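Local structure of citryl-spermidine/3,4-dihydroxybenzoyl-citryl-spermidine:spermidine ligase (3TO3) at residues B[29-34]-B[102-107]; B[122-127]-B[306-311]; B[162-167]-B[574-579]. The protein catalyses the ATP-dependent condensation of spermidine with citryl-spermidine intermediates in the biosynthesis of petrobactin, a catecholate siderophore serving iron acquisition and virulence in Bacillus anthracis. All coordinates share one frame; numbering follows the deposited sequence.

Contact 1 (B[29-34]-B[102-107]); sequences RQLVES and QFLEEV
L31 and F103 both leave their helices with CG trans to the backbone N (chi1 178° and 170°), while L104 swings its CG to the other branch, beside its own N (chi1 -74°). These torsions let L31 and L104 reach for each other tip to tip: CD2 of L31 lies 3.8 Å from CD2 of L104 and almost as near to its CG and CD1, so one methyl rests on the whole isobutyl fork. L31 CD2 also lies 4.0 Å from CD2 of the F103 ring. Further round the ring V32 comes in obliquely, with its CG2 3.6 Å from CZ of F103. No hydrogen bond crosses between 29-34 and 102-107; the join is purely apolar. The two segments belong to helix 18-37 and helix 100-110, which run nearly parallel here but with axes 12.4 Å apart, so side-chain ends rather than backbones do the touching. Both helices pack on the antiparallel sheet, V32 and V107 sharing I56 of strand 52-59, and helix 115-138 meets L31 and L104 with L125. One face of the F103 ring carries CG2 of V107, 3.7 Å above the plane, and the ring also meets Y68 edge-to-face. NE2 of Q102 bonds to OE2 of E106 at 3.0 Å, approaching from well above the carboxylate plane, while E106 OE1 takes a salt bridge from R89 and a bond with the Y68 hydroxyl.

Contact 2 (B[122-127]-B[306-311]); sequences IHELEQ and NTSTLR. With ATP (adenosine-5'-triphosphate), chain E.
A beta hairpin carries one side of this contact: strands 297-306 and 309-311 are joined by a type I' turn from N306 to T309, whose tip lies beside helix 115-138 and meets it through S308. T307 and S308 both have positive phi, as this turn type requires. From the helix, E124 stretches out beyond CG (chi2 169°) and brings OE1 to S308 OG at 2.7 Å, with the serine hydroxyl as donor. That bond should be taken as doubtful in detail, since the turn is poorly ordered and OG sits too close to another atom in the model. At the far end of the hairpin, R311 serves the ATP site. Its chain bends at chi2 and chi3, and NH1 gives a hydrogen bond of 2.6 Å to ATP O1A, an alpha-phosphate oxygen lying near the guanidinium plane, at its edge. NE of R311 turns to its own strand and bonds T309 O at 3.3 Å, from above the carbonyl plane, which would help fix the rotation of the guanidinium. S283, K299, R285 and Y391 also hydrogen-bond the nucleotide. Helix 115-138 thus touches the hairpin through E124, which also packs on L305 of strand 297-306, while L125 faces helices 18-37 and 100-110 and E126 forms a salt bridge with K359 of the second subunit.

Contact 3 (B[162-167]-B[574-579]); sequences PYHPSY and KRRLYI
R576 crosses to the 162-167 loop near H164 and S166, its CB directed toward that loop. From CB the chain puts CG beside the backbone N and then bends about CB-CG and again about CG-CD (chi2 -110°, chi3 -102°); the side chain also touches F121 of helix 115-138. CZ stays farther from the loop than the two terminal nitrogens, which do the work. NH2 donates a hydrogen bond to S166 OG at 3.1 Å, somewhat bent and tilted from the guanidinium plane; P165 CD lies obliquely to the same group, 4.4 Å from NH2. NH1 ends 3.3 Å from H164 ND1, which sits at the edge of the guanidinium, near its plane. Ring and guanidinium planes are 50° apart, and the two side chains cross at about a right angle. The nucleotide is close to this loop: P162 touches ATP, and the nearest atoms of the H164 side chain and ATP are about 5 Å apart. R576 thus ties a C-terminal loop to the loop whose P162 lines the ATP pocket, consistent with a second-shell place in the nucleotide site of this IucA/IucC-family synthetase.

Contact 1 is buried and apolar, though farthest of the three from the centre of the chain, helix against helix over the antiparallel sheet and away from the annotated sites. Contacts 2 and 3 are polar and lie closer to the nucleotide: contact 2 is only partly buried, with a poorly ordered turn, whereas contact 3 is buried but joins two loops. Helix 115-138 connects them. L125 packs its CD1 on L31 and L104 of contact 1, and L125 CD2 lies 3.5 Å from S166 N of contact 3. Contacts 1 and 3 also meet at Q30, which lies against the loop backbone at P162 to H164. In sequence contacts 2 and 3 interleave, while contact 1 closes before either opens.

Contact 1 (B[29-34]-B[102-107])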
loop_
_atom_site.group_PDB
_atom_site.type_symbol
_atom_site.label_atom_id
_atom_site.label_comp_id
_atom_site.label_asym_id
_atom_site.label_seq_id
_atom_site.Cartn_x
_atom_site.Cartn_y
_atom_site.Cartn_z
ATOM N N ARG B 29 7.485 10.030 23.197
ATOM C CA ARG B 29 6.844 10.546 24.397
ATOM C C ARG B 29 5.324 10.291 24.367
ATOM O O ARG B 29 4.752 9.770 25.338
ATOM C CB ARG B 29 7.180 12.035 24.593
ATOM C CG ARG B 29 6.435 12.692 25.733
ATOM C CD ARG B 29 6.852 14.166 25.923
ATOM N NE ARG B 29 6.470 15.010 24.778
ATOM C CZ ARG B 29 5.211 15.254 24.396
ATOM N NH1 ARG B 29 4.192 14.720 25.054
ATOM N NH2 ARG B 29 4.959 16.025 23.343
ATOM N N GLN B 30 4.678 10.633 23.250
ATOM C CA GLN B 30 3.228 10.500 23.174
ATOM C C GLN B 30 2.912 8.993 23.219
ATOM O O GLN B 30 1.987 8.582 23.915
ATOM C CB GLN B 30 2.626 11.218 21.942
ATOM C CG GLN B 30 2.861 12.765 21.967
ATOM C CD GLN B 30 2.146 13.552 20.853
ATOM O OE1 GLN B 30 2.371 14.766 20.688
ATOM N NE2 GLN B 30 1.258 12.879 20.113
ATOM N N LEU B 31 3.736 8.175 22.556
ATOM C CA LEU B 31 3.549 6.711 22.603
ATOM C C LEU B 31 3.564 6.164 24.041
ATOM O O LEU B 31 2.652 5.462 24.450
ATOM C CB LEU B 31 4.580 5.970 21.748
ATOM C CG LEU B 31 4.568 4.430 21.715
ATOM C CD1 LEU B 31 3.247 3.860 21.200
ATOM C CD2 LEU B 31 5.703 3.933 20.837
ATOM N N VAL B 32 4.600 6.496 24.803
ATOM C CA VAL B 32 4.738 5.925 26.112
ATOM C C VAL B 32 3.600 6.439 27.005
ATOM O O VAL B 32 2.974 5.663 27.715
ATOM C CB VAL B 32 6.169 6.175 26.704
ATOM C CG1 VAL B 32 6.247 5.724 28.151
ATOM C CG2 VAL B 32 7.236 5.431 25.855
ATOM N N GLU B 33 3.304 7.732 26.921
ATOM C CA GLU B 33 2.179 8.323 27.649
ATOM C C GLU B 33 0.898 7.563 27.442
ATOM O O GLU B 33 0.192 7.250 28.407
ATOM C CB GLU B 33 1.968 9.804 27.281
ATOM C CG GLU B 33 3.096 10.678 27.802
ATOM C CD GLU B 33 2.989 12.158 27.407
ATOM O OE1 GLU B 33 2.049 12.538 26.655
ATOM O OE2 GLU B 33 3.865 12.947 27.865
ATOM N N SER B 34 0.585 7.237 26.197
ATOM C CA SER B 34 -0.691 6.564 25.971
ATOM C C SER B 34 -0.641 5.065 26.314
ATOM O O SER B 34 -1.657 4.515 26.743
ATOM C CB SER B 34 -1.273 6.820 24.568
ATOM O OG SER B 34 -0.493 6.201 23.576
ATOM N N GLN B 102 12.178 -1.036 17.778
ATOM C CA GLN B 102 12.825 -1.844 18.809
ATOM C C GLN B 102 12.128 -1.694 20.167
ATOM O O GLN B 102 11.881 -2.699 20.869
ATOM C CB GLN B 102 14.328 -1.508 18.933
ATOM C CG GLN B 102 15.128 -2.528 19.741
ATOM C CD GLN B 102 16.544 -2.066 20.072
ATOM O OE1 GLN B 102 17.020 -1.040 19.565
ATOM N NE2 GLN B 102 17.230 -2.834 20.932
ATOM N N PHE B 103 11.830 -0.445 20.537
ATOM C CA PHE B 103 11.105 -0.199 21.768
ATOM C C PHE B 103 9.827 -1.055 21.743
ATOM O O PHE B 103 9.592 -1.852 22.640
ATOM C CB PHE B 103 10.792 1.298 21.965
ATOM C CG PHE B 103 9.839 1.565 23.105
ATOM C CD1 PHE B 103 10.263 1.469 24.420
ATOM C CD2 PHE B 103 8.499 1.862 22.860
ATOM C CE1 PHE B 103 9.381 1.686 25.481
ATOM C CE2 PHE B 103 7.614 2.067 23.912
ATOM C CZ PHE B 103 8.062 1.977 25.228
ATOM N N LEU B 104 9.016 -0.923 20.699
ATOM C CA LEU B 104 7.753 -1.668 20.663
ATOM C C LEU B 104 7.961 -3.189 20.585
ATOM O O LEU B 104 7.244 -3.957 21.227
ATOM C CB LEU B 104 6.819 -1.160 19.557
ATOM C CG LEU B 104 6.151 0.192 19.841
ATOM C CD1 LEU B 104 5.199 0.599 18.727
ATOM C CD2 LEU B 104 5.380 0.145 21.130
ATOM N N GLU B 105 8.939 -3.635 19.808
ATOM C CA GLU B 105 9.192 -5.075 19.739
ATOM C C GLU B 105 9.587 -5.655 21.099
ATOM O O GLU B 105 9.113 -6.721 21.477
ATOM C CB GLU B 105 10.243 -5.416 18.676
ATOM C CG GLU B 105 9.679 -5.461 17.272
ATOM C CD GLU B 105 10.729 -5.256 16.197
ATOM O OE1 GLU B 105 11.934 -5.117 16.534
ATOM O OE2 GLU B 105 10.330 -5.218 15.007
ATOM N N GLU B 106 10.455 -4.954 21.827
ATOM C CA GLU B 106 10.958 -5.473 23.100
ATOM C C GLU B 106 9.869 -5.456 24.181
ATOM O O GLU B 106 9.684 -6.408 24.916
ATOM C CB GLU B 106 12.237 -4.730 23.522
ATOM C CG GLU B 106 13.322 -4.857 22.452
ATOM C CD GLU B 106 14.715 -4.383 22.868
ATOM O OE1 GLU B 106 14.816 -3.419 23.647
ATOM O OE2 GLU B 106 15.717 -4.982 22.394
ATOM N N VAL B 107 9.125 -4.368 24.244
ATOM C CA VAL B 107 8.025 -4.255 25.176
ATOM C C VAL B 107 6.898 -5.266 24.920
ATOM O O VAL B 107 6.280 -5.769 25.847
ATOM C CB VAL B 107 7.519 -2.789 25.149
ATOM C CG1 VAL B 107 6.104 -2.668 25.669
ATOM C CG2 VAL B 107 8.476 -1.953 25.943
#

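Contact 2 (B[122-127]-B[306-311])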
loop_
_atom_site.group_PDB
_atom_site.type_symbol
_atom_site.label_atom_id
_atom_site.label_comp_id
_atom_site.label_asym_id
_atom_site.label_seq_id
_atom_site.Cartn_x
_atom_site.Cartn_y
_atom_site.Cartn_z
ATOM N N ILE B 122 3.648 0.153 14.046
ATOM C CA ILE B 122 5.064 0.543 13.982
ATOM C C ILE B 122 5.319 1.345 12.712
ATOM O O ILE B 122 5.996 2.385 12.759
ATOM C CB ILE B 122 5.989 -0.674 13.955
ATOM C CG1 ILE B 122 6.290 -1.153 15.372
ATOM C CG2 ILE B 122 7.298 -0.333 13.260
ATOM C CD1 ILE B 122 6.668 -2.652 15.429
ATOM N N HIS B 123 4.743 0.876 11.595
ATOM C CA HIS B 123 4.881 1.533 10.291
ATOM C C HIS B 123 4.305 2.945 10.331
ATOM O O HIS B 123 4.893 3.864 9.796
ATOM C CB HIS B 123 4.173 0.741 9.189
ATOM C CG HIS B 123 4.320 1.340 7.823
ATOM N ND1 HIS B 123 5.543 1.660 7.278
ATOM C CD2 HIS B 123 3.400 1.652 6.883
ATOM C CE1 HIS B 123 5.370 2.139 6.060
ATOM N NE2 HIS B 123 4.078 2.147 5.795
ATOM N N GLU B 124 3.164 3.106 10.983
ATOM C CA GLU B 124 2.536 4.411 11.080
ATOM C C GLU B 124 3.316 5.364 11.936
ATOM O O GLU B 124 3.340 6.580 11.657
ATOM C CB GLU B 124 1.112 4.285 11.645
ATOM C CG GLU B 124 0.171 3.790 10.613
ATOM C CD GLU B 124 -1.158 3.402 11.206
ATOM O OE1 GLU B 124 -1.654 4.192 12.059
ATOM O OE2 GLU B 124 -1.686 2.315 10.821
ATOM N N LEU B 125 3.918 4.819 12.999
ATOM C CA LEU B 125 4.752 5.624 13.882
ATOM C C LEU B 125 5.990 6.136 13.131
ATOM O O LEU B 125 6.370 7.290 13.291
ATOM C CB LEU B 125 5.162 4.844 15.146
ATOM C CG LEU B 125 3.962 4.667 16.086
ATOM C CD1 LEU B 125 4.302 3.783 17.263
ATOM C CD2 LEU B 125 3.499 6.004 16.597
ATOM N N GLU B 126 6.614 5.263 12.339
ATOM C CA GLU B 126 7.777 5.625 11.551
ATOM C C GLU B 126 7.408 6.626 10.462
ATOM O O GLU B 126 8.173 7.530 10.155
ATOM C CB GLU B 126 8.409 4.371 10.907
ATOM C CG GLU B 126 9.133 3.516 11.914
ATOM C CD GLU B 126 9.640 2.193 11.327
ATOM O OE1 GLU B 126 9.192 1.791 10.225
ATOM O OE2 GLU B 126 10.492 1.552 11.979
ATOM N N GLN B 127 6.243 6.456 9.858
ATOM C CA GLN B 127 5.830 7.386 8.826
ATOM C C GLN B 127 5.513 8.740 9.440
ATOM O O GLN B 127 5.738 9.759 8.811
ATOM C CB GLN B 127 4.649 6.845 8.026
ATOM C CG GLN B 127 5.063 5.758 7.065
ATOM C CD GLN B 127 6.248 6.156 6.221
ATOM O OE1 GLN B 127 6.212 7.147 5.480
ATOM N NE2 GLN B 127 7.308 5.396 6.330
ATOM N N ASN B 306 -4.482 8.275 7.800
ATOM C CA ASN B 306 -3.977 9.197 8.796
ATOM C C ASN B 306 -4.622 8.887 10.122
ATOM O O ASN B 306 -5.853 8.915 10.231
ATOM C CB ASN B 306 -4.341 10.615 8.406
ATOM C CG ASN B 306 -3.145 11.463 8.224
ATOM O OD1 ASN B 306 -2.053 11.092 8.645
ATOM N ND2 ASN B 306 -3.325 12.615 7.590
ATOM N N THR B 307 -3.801 8.600 11.126
ATOM C CA THR B 307 -4.303 8.229 12.447
ATOM C C THR B 307 -5.067 6.896 12.415
ATOM O O THR B 307 -5.996 6.673 13.192
ATOM C CB THR B 307 -5.144 9.373 13.103
ATOM O OG1 THR B 307 -5.034 9.296 14.528
ATOM C CG2 THR B 307 -6.627 9.314 12.698
ATOM N N SER B 308 -4.651 6.021 11.501
ATOM C CA SER B 308 -5.123 4.630 11.451
ATOM C C SER B 308 -6.443 4.368 10.700
ATOM O O SER B 308 -6.847 3.209 10.547
ATOM C CB SER B 308 -5.150 4.013 12.857
ATOM O OG SER B 308 -3.891 4.165 13.499
ATOM N N THR B 309 -7.103 5.425 10.229
ATOM C CA THR B 309 -8.350 5.276 9.470
ATOM C C THR B 309 -8.269 5.829 8.045
ATOM O O THR B 309 -7.655 6.874 7.816
ATOM C CB THR B 309 -9.494 6.019 10.154
ATOM O OG1 THR B 309 -9.127 6.318 11.511
ATOM C CG2 THR B 309 -10.774 5.188 10.095
ATOM N N LEU B 310 -8.913 5.138 7.100
ATOM C CA LEU B 310 -9.102 5.658 5.737
ATOM C C LEU B 310 -9.962 6.945 5.666
ATOM O O LEU B 310 -11.023 7.036 6.283
ATOM C CB LEU B 310 -9.701 4.596 4.808
ATOM C CG LEU B 310 -8.749 3.750 3.966
ATOM C CD1 LEU B 310 -9.522 3.128 2.820
ATOM C CD2 LEU B 310 -7.583 4.573 3.424
ATOM N N ARG B 311 -9.511 7.879 4.827
ATOM C CA ARG B 311 -10.036 9.247 4.639
ATOM C C ARG B 311 -11.174 9.277 3.593
ATOM O O ARG B 311 -11.426 10.275 2.914
ATOM C CB ARG B 311 -8.936 10.277 4.381
ATOM C CG ARG B 311 -7.980 10.479 5.560
ATOM C CD ARG B 311 -8.726 10.907 6.835
ATOM N NE ARG B 311 -9.197 9.761 7.620
ATOM C CZ ARG B 311 -10.157 9.822 8.547
ATOM N NH1 ARG B 311 -10.761 10.974 8.817
ATOM N NH2 ARG B 311 -10.518 8.728 9.208
HETATM P PB ATP E . -12.028 15.784 8.747
HETATM O O1B ATP E . -11.566 15.609 7.323
HETATM O O2B ATP E . -13.106 14.777 9.054
HETATM O O3B ATP E . -12.547 17.254 8.956
HETATM P PA ATP E . -10.070 14.257 9.853
HETATM O O1A ATP E . -10.179 13.515 8.536
HETATM O O2A ATP E . -10.615 13.452 11.028
HETATM O O3A ATP E . -10.848 15.599 9.756
HETATM O "O5'" ATP E . -8.546 14.563 10.084
HETATM C "C5'" ATP E . -8.146 15.681 10.784
HETATM C "C4'" ATP E . -6.812 15.684 11.279
HETATM O "O4'" ATP E . -6.688 16.666 12.363
HETATM C "C3'" ATP E . -6.472 14.371 11.874
HETATM O "O3'" ATP E . -5.390 13.826 11.224
HETATM C "C2'" ATP E . -6.155 14.664 13.283
HETATM O "O2'" ATP E . -5.139 13.870 13.731
HETATM C "C1'" ATP E . -5.750 16.097 13.225
HETATM N N9 ATP E . -5.685 16.779 14.490
HETATM C C8 ATP E . -4.625 17.494 14.905
HETATM N N7 ATP E . -4.911 17.988 16.117
HETATM C C5 ATP E . -6.154 17.598 16.478
HETATM C C6 ATP E . -6.942 17.827 17.616
HETATM N N6 ATP E . -6.418 18.625 18.690
HETATM N N1 ATP E . -8.181 17.286 17.679
HETATM C C2 ATP E . -8.654 16.538 16.661
HETATM N N3 ATP E . -7.918 16.297 15.552
HETATM C C4 ATP E . -6.666 16.813 15.431
#

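Contact 3 (B[162-167]-B[574-579])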
loop_
_atom_site.group_PDB
_atom_site.type_symbol
_atom_site.label_atom_id
_atom_site.label_comp_id
_atom_site.label_asym_id
_atom_site.label_seq_id
_atom_site.Cartn_x
_atom_site.Cartn_y
_atom_site.Cartn_z
ATOM N N PRO B 162 -1.756 16.087 19.789
ATOM C CA PRO B 162 -1.042 16.042 21.088
ATOM C C PRO B 162 -1.186 14.690 21.843
ATOM O O PRO B 162 -0.443 14.418 22.799
ATOM C CB PRO B 162 -1.646 17.232 21.871
ATOM C CG PRO B 162 -3.108 17.316 21.315
ATOM C CD PRO B 162 -3.028 16.856 19.857
ATOM N N TYR B 163 -2.166 13.877 21.444
ATOM C CA TYR B 163 -2.349 12.561 22.054
ATOM C C TYR B 163 -1.865 11.406 21.184
ATOM O O TYR B 163 -0.946 10.670 21.583
ATOM C CB TYR B 163 -3.793 12.328 22.440
ATOM C CG TYR B 163 -3.975 11.052 23.201
ATOM C CD1 TYR B 163 -3.953 11.052 24.585
ATOM C CD2 TYR B 163 -4.170 9.837 22.539
ATOM C CE1 TYR B 163 -4.123 9.882 25.294
ATOM C CE2 TYR B 163 -4.334 8.669 23.242
ATOM C CZ TYR B 163 -4.311 8.694 24.623
ATOM O OH TYR B 163 -4.483 7.549 25.356
ATOM N N HIS B 164 -2.494 11.236 20.016
ATOM C CA HIS B 164 -2.203 10.089 19.143
ATOM C C HIS B 164 -0.729 10.036 18.799
ATOM O O HIS B 164 -0.210 10.960 18.191
ATOM C CB HIS B 164 -3.008 10.128 17.830
ATOM C CG HIS B 164 -4.472 9.912 18.012
ATOM N ND1 HIS B 164 -4.994 8.723 18.473
ATOM C CD2 HIS B 164 -5.532 10.723 17.764
ATOM C CE1 HIS B 164 -6.314 8.815 18.511
ATOM N NE2 HIS B 164 -6.666 10.012 18.079
ATOM N N PRO B 165 -0.052 8.939 19.177
ATOM C CA PRO B 165 1.385 8.888 18.879
ATOM C C PRO B 165 1.709 8.889 17.376
ATOM O O PRO B 165 2.740 9.470 17.002
ATOM C CB PRO B 165 1.869 7.634 19.616
ATOM C CG PRO B 165 0.612 6.884 19.996
ATOM C CD PRO B 165 -0.463 7.889 20.126
ATOM N N SER B 166 0.887 8.315 16.504
ATOM C CA SER B 166 1.164 8.676 15.125
ATOM C C SER B 166 0.106 9.669 14.587
ATOM O O SER B 166 -0.947 9.269 14.064
ATOM C CB SER B 166 1.176 7.399 14.277
ATOM O OG SER B 166 -0.054 6.727 14.405
ATOM N N TYR B 167 0.477 10.946 14.597
ATOM C CA TYR B 167 -0.403 12.047 14.223
ATOM C C TYR B 167 -0.236 12.540 12.789
ATOM O O TYR B 167 -0.978 13.403 12.329
ATOM C CB TYR B 167 -0.130 13.221 15.194
ATOM C CG TYR B 167 1.358 13.547 15.424
ATOM C CD1 TYR B 167 2.060 14.359 14.536
ATOM C CD2 TYR B 167 2.061 13.014 16.498
ATOM C CE1 TYR B 167 3.410 14.658 14.724
ATOM C CE2 TYR B 167 3.419 13.310 16.698
ATOM C CZ TYR B 167 4.081 14.139 15.801
ATOM O OH TYR B 167 5.412 14.441 15.960
ATOM N N LYS B 574 -5.115 1.428 22.354
ATOM C CA LYS B 574 -5.351 -0.005 22.495
ATOM C C LYS B 574 -5.989 -0.579 21.226
ATOM O O LYS B 574 -5.696 -1.718 20.803
ATOM C CB LYS B 574 -6.229 -0.321 23.709
ATOM C CG LYS B 574 -6.363 -1.807 23.985
ATOM C CD LYS B 574 -7.116 -1.999 25.304
ATOM C CE LYS B 574 -7.248 -3.476 25.721
ATOM N NZ LYS B 574 -6.043 -3.952 26.474
ATOM N N ARG B 575 -6.839 0.230 20.606
ATOM C CA ARG B 575 -7.569 -0.209 19.432
ATOM C C ARG B 575 -6.654 -0.559 18.245
ATOM O O ARG B 575 -7.019 -1.360 17.384
ATOM C CB ARG B 575 -8.601 0.852 19.052
ATOM C CG ARG B 575 -9.634 0.386 18.045
ATOM C CD ARG B 575 -10.939 1.112 18.289
ATOM N NE ARG B 575 -10.740 2.253 19.183
ATOM C CZ ARG B 575 -11.722 2.884 19.817
ATOM N NH1 ARG B 575 -11.452 3.910 20.611
ATOM N NH2 ARG B 575 -12.977 2.482 19.662
ATOM N N ARG B 576 -5.463 0.033 18.217
ATOM C CA ARG B 576 -4.526 -0.156 17.119
ATOM C C ARG B 576 -3.691 -1.398 17.304
ATOM O O ARG B 576 -2.963 -1.784 16.376
ATOM C CB ARG B 576 -3.559 1.033 17.020
ATOM C CG ARG B 576 -4.190 2.376 17.270
ATOM C CD ARG B 576 -4.267 3.201 16.004
ATOM N NE ARG B 576 -3.222 4.221 15.972
ATOM C CZ ARG B 576 -3.305 5.394 16.601
ATOM N NH1 ARG B 576 -4.392 5.695 17.309
ATOM N NH2 ARG B 576 -2.303 6.270 16.530
ATOM N N LEU B 577 -3.688 -1.950 18.521
ATOM C CA LEU B 577 -2.950 -3.198 18.797
ATOM C C LEU B 577 -3.748 -4.515 18.834
ATOM O O LEU B 577 -3.170 -5.568 19.093
ATOM C CB LEU B 577 -2.125 -3.051 20.078
ATOM C CG LEU B 577 -1.365 -1.719 20.111
ATOM C CD1 LEU B 577 -0.954 -1.399 21.513
ATOM C CD2 LEU B 577 -0.172 -1.720 19.156
ATOM N N TYR B 578 -5.068 -4.465 18.644
ATOM C CA TYR B 578 -5.898 -5.687 18.727
ATOM C C TYR B 578 -6.924 -5.767 17.607
ATOM O O TYR B 578 -7.475 -4.744 17.197
ATOM C CB TYR B 578 -6.609 -5.789 20.094
ATOM C CG TYR B 578 -5.632 -5.848 21.235
ATOM C CD1 TYR B 578 -5.129 -7.065 21.688
ATOM C CD2 TYR B 578 -5.165 -4.689 21.816
ATOM C CE1 TYR B 578 -4.206 -7.110 22.715
ATOM C CE2 TYR B 578 -4.232 -4.718 22.833
ATOM C CZ TYR B 578 -3.756 -5.926 23.284
ATOM O OH TYR B 578 -2.827 -5.941 24.298
ATOM N N ILE B 579 -7.160 -6.970 17.092
ATOM C CA ILE B 579 -8.240 -7.168 16.139
ATOM C C ILE B 579 -9.519 -7.044 16.948
ATOM O O ILE B 579 -10.360 -6.166 16.724
ATOM C CB ILE B 579 -8.194 -8.590 15.521
ATOM C CG1 ILE B 579 -6.900 -8.829 14.716
ATOM C CG2 ILE B 579 -9.447 -8.865 14.689
ATOM C CD1 ILE B 579 -6.860 -8.188 13.323
#